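Local coordinates for protein Thf1 (PDB 5MJR) that associates with the FtsH protease complex involved in photosystem II repair in cyanobacteria and may take part in building the photosynthetic membrane, at residues T75-F80 and R92-L97; A30-H35 and F46-L51; E173-L178 and L184-V189; G146-L151 and K190-L195. All blocks are in the same frame, centred on the assembly; numbering follows the deposited sequence.

In the fold
The four contacts tie together an all-helical single chain and fall into two pairs. Contact 1 and contact 2 lie side by side, centres about 10 Å apart, and touch where helix 90-100 meets helix 24-34: Ala96 CB and Ala34 CB are 3.6 Å apart. Contact 3 and contact 4, also about 10 Å between centres, share helix 186-198, and a salt bridge from Lys190 NZ to Asp176 OD1 (2.6 Å) joins them. Both hold the same sulfate, contact 3 through Lys188 and contact 4 through Arg191. Contacts 1 and 3 lie on opposite sides of the chain's centre, about 26 Å between centres. Contact 4 reaches contact 1 through Leu151, which packs on Ala76.

Contact 1: residues T75-F80 and R92-L97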
# COMPACT_ATOMS: atom_id res chain seq x y z
N THR A 75 3.54 1.52 2.41
CA THR A 75 4.00 0.31 3.20
C THR A 75 4.88 -0.56 2.33
O THR A 75 5.94 -1.02 2.81
CB THR A 75 2.73 -0.46 3.71
OG1 THR A 75 2.02 0.40 4.60
CG2 THR A 75 3.16 -1.70 4.46
N ALA A 76 4.41 -0.90 1.12
CA ALA A 76 5.17 -1.79 0.25
C ALA A 76 6.58 -1.15 -0.05
O ALA A 76 7.61 -1.86 -0.02
CB ALA A 76 4.46 -2.08 -1.02
N PHE A 77 6.56 0.12 -0.43
CA PHE A 77 7.80 0.82 -0.73
C PHE A 77 8.70 0.77 0.50
O PHE A 77 9.88 0.40 0.40
CB PHE A 77 7.50 2.27 -1.14
CG PHE A 77 8.73 3.08 -1.43
CD1 PHE A 77 9.36 3.74 -0.49
CD2 PHE A 77 9.21 3.13 -2.76
CE1 PHE A 77 10.52 4.55 -0.80
CE2 PHE A 77 10.34 3.91 -3.06
CZ PHE A 77 10.98 4.56 -2.09
N ASP A 78 8.19 1.18 1.65
CA ASP A 78 9.03 1.25 2.84
C ASP A 78 9.62 -0.14 3.19
O ASP A 78 10.78 -0.22 3.59
CB ASP A 78 8.27 1.73 4.02
CG ASP A 78 8.00 3.24 4.04
OD1 ASP A 78 8.44 3.99 3.12
OD2 ASP A 78 7.15 3.64 4.90
N GLN A 79 8.85 -1.21 2.99
CA GLN A 79 9.31 -2.56 3.33
C GLN A 79 10.37 -3.00 2.40
O GLN A 79 11.45 -3.47 2.87
CB GLN A 79 8.13 -3.54 3.33
CG GLN A 79 8.47 -4.97 3.76
CD GLN A 79 9.33 -5.81 2.85
OE1 GLN A 79 9.15 -5.87 1.65
NE2 GLN A 79 10.29 -6.57 3.53
N PHE A 80 10.22 -2.87 1.07
CA PHE A 80 11.28 -3.32 0.13
C PHE A 80 12.47 -2.41 0.21
O PHE A 80 13.58 -2.88 -0.13
CB PHE A 80 10.83 -3.73 -1.25
CG PHE A 80 10.58 -2.68 -2.27
CD1 PHE A 80 11.57 -1.77 -2.76
CD2 PHE A 80 9.29 -2.55 -2.79
CE1 PHE A 80 11.16 -0.84 -3.74
CE2 PHE A 80 8.95 -1.61 -3.73
CZ PHE A 80 9.87 -0.73 -4.15
N ARG A 92 14.00 10.80 -1.78
CA ARG A 92 14.00 11.35 -3.11
C ARG A 92 13.48 10.35 -4.11
O ARG A 92 12.78 10.71 -5.07
CB ARG A 92 15.50 11.67 -3.57
CG ARG A 92 16.01 12.89 -2.93
CD ARG A 92 17.53 12.97 -3.17
NE ARG A 92 18.17 14.22 -2.76
CZ ARG A 92 19.12 14.36 -1.83
NH1 ARG A 92 19.58 13.33 -1.10
NH2 ARG A 92 19.61 15.59 -1.61
N ILE A 93 13.76 9.09 -3.93
CA ILE A 93 13.23 8.06 -4.79
C ILE A 93 11.66 7.97 -4.68
O ILE A 93 10.98 7.83 -5.68
CB ILE A 93 13.86 6.65 -4.52
CG1 ILE A 93 15.35 6.70 -4.96
CG2 ILE A 93 13.11 5.54 -5.15
CD1 ILE A 93 16.17 5.54 -4.55
N PHE A 94 11.16 8.02 -3.42
CA PHE A 94 9.71 8.01 -3.25
C PHE A 94 9.02 9.21 -3.94
O PHE A 94 8.01 9.06 -4.61
CB PHE A 94 9.35 7.95 -1.80
CG PHE A 94 7.87 7.81 -1.58
CD1 PHE A 94 7.30 6.57 -1.78
CD2 PHE A 94 7.10 8.89 -1.18
CE1 PHE A 94 5.89 6.39 -1.63
CE2 PHE A 94 5.72 8.75 -0.99
CZ PHE A 94 5.15 7.46 -1.26
N HIS A 95 9.66 10.37 -3.81
CA HIS A 95 9.14 11.58 -4.43
C HIS A 95 9.04 11.34 -5.94
O HIS A 95 8.04 11.63 -6.59
CB HIS A 95 10.01 12.76 -4.03
CG HIS A 95 9.60 14.04 -4.77
ND1 HIS A 95 10.03 14.28 -6.10
CD2 HIS A 95 8.97 15.16 -4.34
CE1 HIS A 95 9.60 15.46 -6.50
NE2 HIS A 95 8.87 15.96 -5.47
N ALA A 96 10.16 10.87 -6.51
CA ALA A 96 10.24 10.64 -7.94
C ALA A 96 9.21 9.63 -8.45
O ALA A 96 8.57 9.78 -9.52
CB ALA A 96 11.65 10.27 -8.34
N LEU A 97 9.04 8.56 -7.67
CA LEU A 97 8.09 7.51 -8.00
C LEU A 97 6.68 8.15 -8.05
O LEU A 97 5.94 7.92 -9.00
CB LEU A 97 8.15 6.43 -6.90
CG LEU A 97 7.17 5.23 -7.20
CD1 LEU A 97 7.90 3.90 -7.17
CD2 LEU A 97 6.30 5.19 -6.03
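The ring of Phe77 is overlapped on one face by the ring of Phe94, whose CD1 stands 3.7 Å above the Phe77 plane, over its centre. This is a T-shaped (edge-to-face) pair: the edge of Phe94 is turned to the face of Phe77, with centroids 5.1 Å apart and planes inclined at 64°. With CG anti to the backbone N (chi1 178°), the Phe77 ring is sent across to helix 90-100, and Phe94 lays its CD1 edge over that ring. The far end of the Phe77 ring reaches the other helix itself, with CE1 3.7 Å from Phe94 CB and CZ equally close to Phe94 N. At the ring edge, near its plane, the Ile93 methyl CG2 lies 3.8 Å from Phe77 CE2, so Phe77 is bounded on a face and along its rim by successive residues of one helix. Ile93 also touches Phe31 of helix 24-34 and Ile47 of helix 41-58, extending the apolar layer beyond the aromatic pair. All three touching residues are buried. Joining helix 67-80 to helix 90-100 through a T-shaped aromatic pair and an aliphatic neighbour is typical of the hydrophobic core of an all-alpha fold, here that of the THF1 family.

Contact 2: residues A30-H35 and F46-L51; sequences AFYAAH and FIEELL
Phe31 is the first residue of 30-35 to touch 46-51, and it meets two aliphatic side chains there. The Ile47 methyl CG2 sits over one face of its ring in a CH-pi contact, 4.2 Å from the centroid; its closest ring atom is Phe31 CZ, at 3.7 Å. Nearer the root of the ring, Leu51 CD1 lies 3.9 Å from Phe31 CG, so the two aliphatic groups pack against opposite ends of the ring. Tyr32 follows, with CG anti to the carbonyl carbon (chi1 -71°), and its ring extends past Phe31, whose CD2 rests over the centre of one Tyr32 face. Its hydroxyl OH donates a short 2.5 Å hydrogen bond to Glu48 OE2, using the anti lone pair of that oxygen. The carboxylate oxygen lies at the ring edge, near the ring plane, while the carboxylate itself is turned 77° from the ring. Glu48 OE1 forms a salt bridge with Lys28, so the carboxylate is held at both oxygens. A phenylalanine in place of Tyr32 would probably leave Glu48 OE2 without this donor and the carboxylate less firmly fixed. The axes of 30-34 and 46-51 run at 131° and come within 12.5 Å, and helix 90-100 packs beside both helices: Ala96 touches Phe31, and Ile93 touches Ile47.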
# COMPACT_ATOMS: atom_id res chain seq x y z
N ALA A 30 10.02 9.76 -16.68
CA ALA A 30 9.73 10.77 -15.68
C ALA A 30 10.44 10.46 -14.35
O ALA A 30 10.98 11.33 -13.67
CB ALA A 30 8.25 11.01 -15.53
N PHE A 31 10.39 9.19 -13.98
CA PHE A 31 11.05 8.75 -12.77
C PHE A 31 12.55 9.06 -12.79
O PHE A 31 13.12 9.68 -11.88
CB PHE A 31 10.81 7.28 -12.52
CG PHE A 31 11.61 6.73 -11.32
CD1 PHE A 31 11.22 6.98 -10.06
CD2 PHE A 31 12.81 6.08 -11.53
CE1 PHE A 31 11.96 6.60 -8.98
CE2 PHE A 31 13.56 5.68 -10.45
CZ PHE A 31 13.12 5.95 -9.14
N TYR A 32 13.20 8.63 -13.90
CA TYR A 32 14.66 8.82 -14.02
C TYR A 32 15.11 10.22 -14.28
O TYR A 32 16.27 10.54 -14.00
CB TYR A 32 15.19 7.84 -15.06
CG TYR A 32 15.17 6.38 -14.56
CD1 TYR A 32 15.99 5.96 -13.50
CD2 TYR A 32 14.40 5.42 -15.14
CE1 TYR A 32 16.00 4.68 -13.00
CE2 TYR A 32 14.40 4.06 -14.64
CZ TYR A 32 15.24 3.72 -13.62
OH TYR A 32 15.20 2.43 -13.14
N ALA A 33 14.18 11.06 -14.75
CA ALA A 33 14.44 12.53 -14.87
C ALA A 33 14.40 13.19 -13.45
O ALA A 33 15.14 14.16 -13.23
CB ALA A 33 13.44 13.17 -15.79
N ALA A 34 13.51 12.64 -12.59
CA ALA A 34 13.29 13.22 -11.24
C ALA A 34 14.32 12.70 -10.21
O ALA A 34 14.61 13.38 -9.28
CB ALA A 34 11.87 12.90 -10.80
N HIS A 35 14.87 11.50 -10.45
CA HIS A 35 15.92 10.95 -9.61
C HIS A 35 17.02 10.41 -10.53
O HIS A 35 16.87 9.33 -11.09
CB HIS A 35 15.41 9.84 -8.69
CG HIS A 35 16.43 9.35 -7.76
ND1 HIS A 35 16.81 10.05 -6.66
CD2 HIS A 35 17.17 8.19 -7.79
CE1 HIS A 35 17.78 9.35 -6.02
NE2 HIS A 35 17.99 8.24 -6.67
N PHE A 46 12.71 -3.74 -8.30
CA PHE A 46 11.55 -3.55 -7.43
C PHE A 46 10.85 -2.23 -7.77
O PHE A 46 9.60 -2.16 -7.85
CB PHE A 46 11.97 -3.65 -5.97
CG PHE A 46 12.08 -5.06 -5.45
CD1 PHE A 46 13.10 -5.88 -5.77
CD2 PHE A 46 11.09 -5.52 -4.60
CE1 PHE A 46 13.16 -7.24 -5.33
CE2 PHE A 46 11.13 -6.79 -4.07
CZ PHE A 46 12.19 -7.68 -4.46
N ILE A 47 11.62 -1.16 -7.97
CA ILE A 47 11.05 0.14 -8.25
C ILE A 47 10.33 0.15 -9.58
O ILE A 47 9.18 0.64 -9.69
CB ILE A 47 12.10 1.25 -8.16
CG1 ILE A 47 12.62 1.39 -6.73
CG2 ILE A 47 11.57 2.57 -8.69
CD1 ILE A 47 13.97 2.08 -6.66
N GLU A 48 10.94 -0.43 -10.62
CA GLU A 48 10.26 -0.47 -11.91
C GLU A 48 8.99 -1.36 -11.85
O GLU A 48 8.00 -1.03 -12.52
CB GLU A 48 11.22 -0.87 -13.04
CG GLU A 48 12.30 0.19 -13.32
CD GLU A 48 13.13 -0.06 -14.58
OE1 GLU A 48 12.83 -1.02 -15.33
OE2 GLU A 48 14.14 0.72 -14.70
N GLU A 49 9.04 -2.49 -11.10
CA GLU A 49 7.84 -3.31 -10.96
C GLU A 49 6.72 -2.44 -10.30
O GLU A 49 5.56 -2.53 -10.75
CB GLU A 49 8.12 -4.56 -10.13
CG GLU A 49 8.78 -5.71 -10.85
CD GLU A 49 8.85 -7.02 -10.05
OE1 GLU A 49 8.07 -7.17 -9.08
OE2 GLU A 49 9.71 -7.86 -10.46
N LEU A 50 7.03 -1.68 -9.30
CA LEU A 50 6.04 -0.83 -8.62
C LEU A 50 5.51 0.25 -9.60
O LEU A 50 4.32 0.56 -9.62
CB LEU A 50 6.59 -0.27 -7.32
CG LEU A 50 5.60 0.47 -6.44
CD1 LEU A 50 4.37 -0.36 -6.04
CD2 LEU A 50 6.32 1.03 -5.26
N LEU A 51 6.47 0.85 -10.35
CA LEU A 51 6.04 1.90 -11.32
C LEU A 51 5.02 1.31 -12.31
O LEU A 51 4.03 1.97 -12.64
CB LEU A 51 7.28 2.45 -12.10
CG LEU A 51 8.17 3.40 -11.34
CD1 LEU A 51 9.43 3.64 -12.18
CD2 LEU A 51 7.51 4.79 -11.12

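Contact 3: residues E173-L178 and L184-V189. With SO4 (sulfate ion), chain B.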
# COMPACT_ATOMS: atom_id res chain seq x y z
N GLU A 173 -8.09 -14.97 12.13
CA GLU A 173 -9.31 -14.68 12.80
C GLU A 173 -9.79 -13.30 12.45
O GLU A 173 -10.97 -13.03 12.23
CB GLU A 173 -9.04 -14.79 14.31
CG GLU A 173 -10.22 -14.86 15.17
CD GLU A 173 -10.07 -16.15 16.08
OE1 GLU A 173 -10.98 -16.43 16.98
OE2 GLU A 173 -9.04 -16.92 15.86
N THR A 174 -8.85 -12.37 12.40
CA THR A 174 -9.21 -10.97 12.08
C THR A 174 -9.85 -10.85 10.66
O THR A 174 -10.88 -10.17 10.49
CB THR A 174 -7.98 -10.03 12.24
OG1 THR A 174 -7.60 -10.05 13.63
CG2 THR A 174 -8.25 -8.67 11.72
N LEU A 175 -9.15 -11.43 9.69
CA LEU A 175 -9.63 -11.39 8.33
C LEU A 175 -11.05 -12.02 8.21
O LEU A 175 -11.92 -11.52 7.54
CB LEU A 175 -8.64 -11.99 7.36
CG LEU A 175 -7.33 -11.20 7.23
CD1 LEU A 175 -6.35 -11.95 6.35
CD2 LEU A 175 -7.49 -9.75 6.75
N ASP A 176 -11.21 -13.15 8.88
CA ASP A 176 -12.53 -13.79 8.91
C ASP A 176 -13.63 -12.93 9.53
O ASP A 176 -14.76 -13.00 9.06
CB ASP A 176 -12.45 -15.11 9.58
CG ASP A 176 -11.78 -16.20 8.73
OD1 ASP A 176 -11.66 -16.01 7.46
OD2 ASP A 176 -11.42 -17.23 9.35
N GLN A 177 -13.31 -12.16 10.54
CA GLN A 177 -14.29 -11.26 11.15
C GLN A 177 -14.68 -10.13 10.16
O GLN A 177 -15.76 -9.61 10.15
CB GLN A 177 -13.71 -10.62 12.41
CG GLN A 177 -13.54 -11.54 13.60
CD GLN A 177 -13.18 -10.86 14.89
OE1 GLN A 177 -12.10 -11.11 15.50
NE2 GLN A 177 -14.11 -10.03 15.36
N LEU A 178 -13.70 -9.64 9.39
CA LEU A 178 -13.94 -8.56 8.44
C LEU A 178 -14.76 -9.04 7.23
O LEU A 178 -15.46 -8.20 6.64
CB LEU A 178 -12.61 -7.96 7.97
CG LEU A 178 -11.90 -7.13 8.97
CD1 LEU A 178 -10.46 -6.76 8.51
CD2 LEU A 178 -12.69 -5.84 9.27
N LEU A 184 -14.28 -5.34 0.57
CA LEU A 184 -12.96 -5.71 0.10
C LEU A 184 -12.92 -7.24 0.00
O LEU A 184 -13.39 -7.94 0.89
CB LEU A 184 -11.92 -5.14 1.08
CG LEU A 184 -10.52 -5.07 0.76
CD1 LEU A 184 -10.15 -4.17 -0.36
CD2 LEU A 184 -9.73 -4.75 1.98
N PRO A 185 -12.36 -7.82 -1.07
CA PRO A 185 -12.47 -9.30 -1.23
C PRO A 185 -11.45 -10.03 -0.39
O PRO A 185 -10.24 -10.21 -0.70
CB PRO A 185 -12.19 -9.48 -2.72
CG PRO A 185 -11.28 -8.33 -3.04
CD PRO A 185 -11.81 -7.19 -2.26
N ILE A 186 -11.92 -10.46 0.77
CA ILE A 186 -11.03 -10.99 1.80
C ILE A 186 -10.31 -12.31 1.33
O ILE A 186 -9.16 -12.54 1.74
CB ILE A 186 -11.76 -11.19 3.16
CG1 ILE A 186 -11.98 -9.80 3.86
CG2 ILE A 186 -10.95 -11.99 4.13
CD1 ILE A 186 -10.73 -9.04 4.25
N GLU A 187 -10.89 -13.11 0.44
CA GLU A 187 -10.13 -14.28 -0.01
C GLU A 187 -8.89 -13.92 -0.83
O GLU A 187 -7.84 -14.55 -0.74
CB GLU A 187 -10.96 -15.38 -0.72
CG GLU A 187 -11.98 -16.11 0.21
CD GLU A 187 -11.32 -16.78 1.45
OE1 GLU A 187 -10.50 -17.73 1.21
OE2 GLU A 187 -11.62 -16.36 2.62
N LYS A 188 -9.02 -12.87 -1.65
CA LYS A 188 -7.87 -12.30 -2.34
C LYS A 188 -6.90 -11.60 -1.43
O LYS A 188 -5.68 -11.77 -1.59
CB LYS A 188 -8.38 -11.27 -3.39
CG LYS A 188 -9.22 -11.89 -4.45
CD LYS A 188 -9.54 -10.82 -5.51
CE LYS A 188 -10.34 -11.46 -6.58
NZ LYS A 188 -10.64 -10.56 -7.68
N VAL A 189 -7.38 -10.93 -0.38
CA VAL A 189 -6.51 -10.39 0.63
C VAL A 189 -5.64 -11.48 1.28
O VAL A 189 -4.43 -11.29 1.47
CB VAL A 189 -7.27 -9.57 1.66
CG1 VAL A 189 -6.42 -9.15 2.83
CG2 VAL A 189 -7.91 -8.34 1.04
S SO4 B . -7.15 -10.37 -8.94
O1 SO4 B . -8.45 -9.62 -8.81
O2 SO4 B . -7.39 -11.77 -8.46
O3 SO4 B . -6.16 -9.66 -8.07
O4 SO4 B . -6.63 -10.48 -10.28
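A helical hairpin, two consecutive helices joined by a short loop, brings the first turn of helix 186-198 back against helix 171-178, and its inner side is apolar. Ile186 carries most of the contact. Its CG2 approaches the backbone of the first helix, 3.6 Å from Leu175 O, and also packs 4.0 Å from Leu175 CB. With CG2 anti to the backbone N and CG1 anti to the carbonyl carbon (chi1 -75°), the isoleucine sets CG2 against the Leu175 backbone and CB, while the longer branch ends at CD1, which lies between Leu175 CD2 (4.2 Å) and Leu178 CB (4.3 Å). One turn further on, Val189 CG1 lies 4.1 Å from Leu175 CD2, so Leu175 is met by residues from successive turns. An alanine in place of Ile186 would probably open a gap beside Leu175 and Leu178 and leave Val189 as the main apolar partner of the first helix. Pro185, at the N-cap position, precedes helix 186-198, which begins the region predicted to form a coiled coil. Helix 150-162 closes the layer from another side, where Leu156 touches both Leu175 and Val189, and helix 123-131 adds Leu127 against Leu178. On a different side of helix 186-198, Lys188 reaches outward with its chain extended beyond CG. Its NZ donates a 2.6 Å hydrogen bond to O1 of a sulfate ion, probably acquired from the crystallisation liquor, and Arg191 binds the same ion.

Contact 4: residues G146-L151 and K190-L195. With SO4 (sulfate ion), chain B.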
# COMPACT_ATOMS: atom_id res chain seq x y z
N GLY A 146 -14.93 -1.12 -6.90
CA GLY A 146 -13.99 -0.87 -7.93
C GLY A 146 -12.73 -1.69 -7.76
O GLY A 146 -12.58 -2.60 -6.95
N LYS A 147 -11.79 -1.43 -8.64
CA LYS A 147 -10.66 -2.36 -8.96
C LYS A 147 -9.82 -2.59 -7.69
O LYS A 147 -9.37 -1.65 -7.04
CB LYS A 147 -9.79 -1.72 -10.03
CG LYS A 147 -8.51 -2.48 -10.33
CD LYS A 147 -8.74 -3.80 -10.95
CE LYS A 147 -7.42 -4.48 -11.31
NZ LYS A 147 -7.72 -5.82 -11.86
N TYR A 148 -9.65 -3.86 -7.39
CA TYR A 148 -8.82 -4.32 -6.31
C TYR A 148 -7.38 -4.61 -6.77
O TYR A 148 -7.18 -5.22 -7.83
CB TYR A 148 -9.42 -5.61 -5.73
CG TYR A 148 -8.51 -6.36 -4.76
CD1 TYR A 148 -8.41 -6.01 -3.45
CD2 TYR A 148 -7.69 -7.39 -5.21
CE1 TYR A 148 -7.53 -6.63 -2.61
CE2 TYR A 148 -6.78 -8.04 -4.38
CZ TYR A 148 -6.72 -7.68 -3.07
OH TYR A 148 -5.87 -8.30 -2.22
N SER A 149 -6.44 -4.18 -5.93
CA SER A 149 -5.00 -4.45 -6.08
C SER A 149 -4.50 -5.17 -4.85
O SER A 149 -4.94 -4.88 -3.71
CB SER A 149 -4.29 -3.07 -6.21
OG SER A 149 -2.85 -3.20 -6.18
N ARG A 150 -3.44 -5.96 -5.01
CA ARG A 150 -2.71 -6.45 -3.83
C ARG A 150 -2.25 -5.35 -2.94
O ARG A 150 -2.04 -5.54 -1.75
CB ARG A 150 -1.54 -7.35 -4.30
CG ARG A 150 -0.47 -6.63 -5.00
CD ARG A 150 0.70 -6.32 -4.06
NE ARG A 150 1.68 -5.47 -4.70
CZ ARG A 150 2.88 -5.19 -4.20
NH1 ARG A 150 3.26 -5.69 -3.01
NH2 ARG A 150 3.63 -4.30 -4.83
N LEU A 151 -2.02 -4.14 -3.52
CA LEU A 151 -1.68 -3.00 -2.66
C LEU A 151 -2.75 -2.66 -1.63
O LEU A 151 -2.39 -2.16 -0.56
CB LEU A 151 -1.25 -1.79 -3.52
CG LEU A 151 0.03 -1.91 -4.34
CD1 LEU A 151 0.07 -0.90 -5.44
CD2 LEU A 151 1.18 -1.83 -3.40
N LYS A 190 -6.25 -12.60 1.68
CA LYS A 190 -5.49 -13.68 2.31
C LYS A 190 -4.37 -14.11 1.38
O LYS A 190 -3.24 -14.32 1.80
CB LYS A 190 -6.45 -14.84 2.66
CG LYS A 190 -7.34 -14.51 3.88
CD LYS A 190 -8.24 -15.72 4.09
CE LYS A 190 -9.22 -15.44 5.22
NZ LYS A 190 -9.97 -16.62 5.55
N ARG A 191 -4.77 -14.42 0.14
CA ARG A 191 -3.82 -14.82 -0.87
C ARG A 191 -2.66 -13.85 -1.01
O ARG A 191 -1.48 -14.23 -1.01
CB ARG A 191 -4.56 -14.98 -2.20
CG ARG A 191 -3.64 -15.18 -3.41
CD ARG A 191 -4.38 -14.85 -4.74
NE ARG A 191 -4.53 -13.41 -4.90
CZ ARG A 191 -5.30 -12.81 -5.79
NH1 ARG A 191 -6.07 -13.50 -6.63
NH2 ARG A 191 -5.37 -11.46 -5.80
N ASP A 192 -2.97 -12.59 -1.16
CA ASP A 192 -2.00 -11.57 -1.42
C ASP A 192 -1.12 -11.29 -0.20
O ASP A 192 0.07 -11.01 -0.38
CB ASP A 192 -2.68 -10.29 -1.92
CG ASP A 192 -3.29 -10.44 -3.31
OD1 ASP A 192 -2.87 -11.38 -4.04
OD2 ASP A 192 -4.18 -9.66 -3.70
N LEU A 193 -1.65 -11.41 0.99
CA LEU A 193 -0.85 -11.22 2.23
C LEU A 193 0.05 -12.41 2.50
O LEU A 193 1.09 -12.19 3.02
CB LEU A 193 -1.72 -10.87 3.47
CG LEU A 193 -2.32 -9.43 3.41
CD1 LEU A 193 -3.19 -9.29 4.66
CD2 LEU A 193 -1.24 -8.39 3.25
N GLU A 194 -0.42 -13.62 2.16
CA GLU A 194 0.47 -14.79 2.32
C GLU A 194 1.68 -14.54 1.44
O GLU A 194 2.79 -14.82 1.87
CB GLU A 194 -0.24 -16.12 2.07
CG GLU A 194 0.58 -17.34 2.33
CD GLU A 194 -0.20 -18.55 2.78
OE1 GLU A 194 -1.45 -18.50 2.68
OE2 GLU A 194 0.50 -19.54 3.25
N LEU A 195 1.49 -14.16 0.15
CA LEU A 195 2.58 -13.87 -0.76
C LEU A 195 3.46 -12.79 -0.22
O LEU A 195 4.73 -12.91 -0.12
CB LEU A 195 2.04 -13.50 -2.18
CG LEU A 195 3.05 -13.38 -3.33
CD1 LEU A 195 3.76 -14.68 -3.44
CD2 LEU A 195 2.32 -12.93 -4.60
S SO4 B . -7.15 -10.37 -8.94
O1 SO4 B . -8.45 -9.62 -8.81
O2 SO4 B . -7.39 -11.77 -8.46
O3 SO4 B . -6.16 -9.66 -8.07
O4 SO4 B . -6.63 -10.48 -10.28
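The backbones come closest at Arg150 and Asp192, whose CA atoms are 5.7 Å apart, where the extended approach to helix 150-162 passes beside helix 186-198. Tyr148 OH donates a 2.6 Å hydrogen bond to Asp192 OD2, meeting it on the anti side. The oxygen lies at the ring edge, in its plane, and ring and carboxylate are nearly coplanar, 9° apart. The same OD2 accepts from Arg191 NH2 on its syn side at 3.0 Å, in a nearly straight bond (N-H...O 166°). Arg191 NE donates to Asp192 OD1 at 2.8 Å, from above the carboxylate plane, completing a side-on salt bridge in which two nitrogens grip one oxygen each. Asp192 OD2 and CG also rest against Arg150 CB, OD2 at 3.6 Å, while the guanidinium of Arg150 turns away to a salt bridge with Glu53 of helix 41-58. Ser149 is the N-cap of helix 150-162: its OG accepts from Leu151 N at 2.9 Å, a capping bond at the helix start. Arg191 bends at chi3 (75°), which brings the NE/NH2 edge of its guanidinium round to the Asp192 carboxylate and presents the NH1/NH2 edge to the sulfate. NH1 donates to sulfate O2 at 2.8 Å and NH2 to sulfate O3 at 3.0 Å; with Asp192 bound as well, the guanidinium is probably well fixed against turning. Lys188 supplies a further donor to the ion.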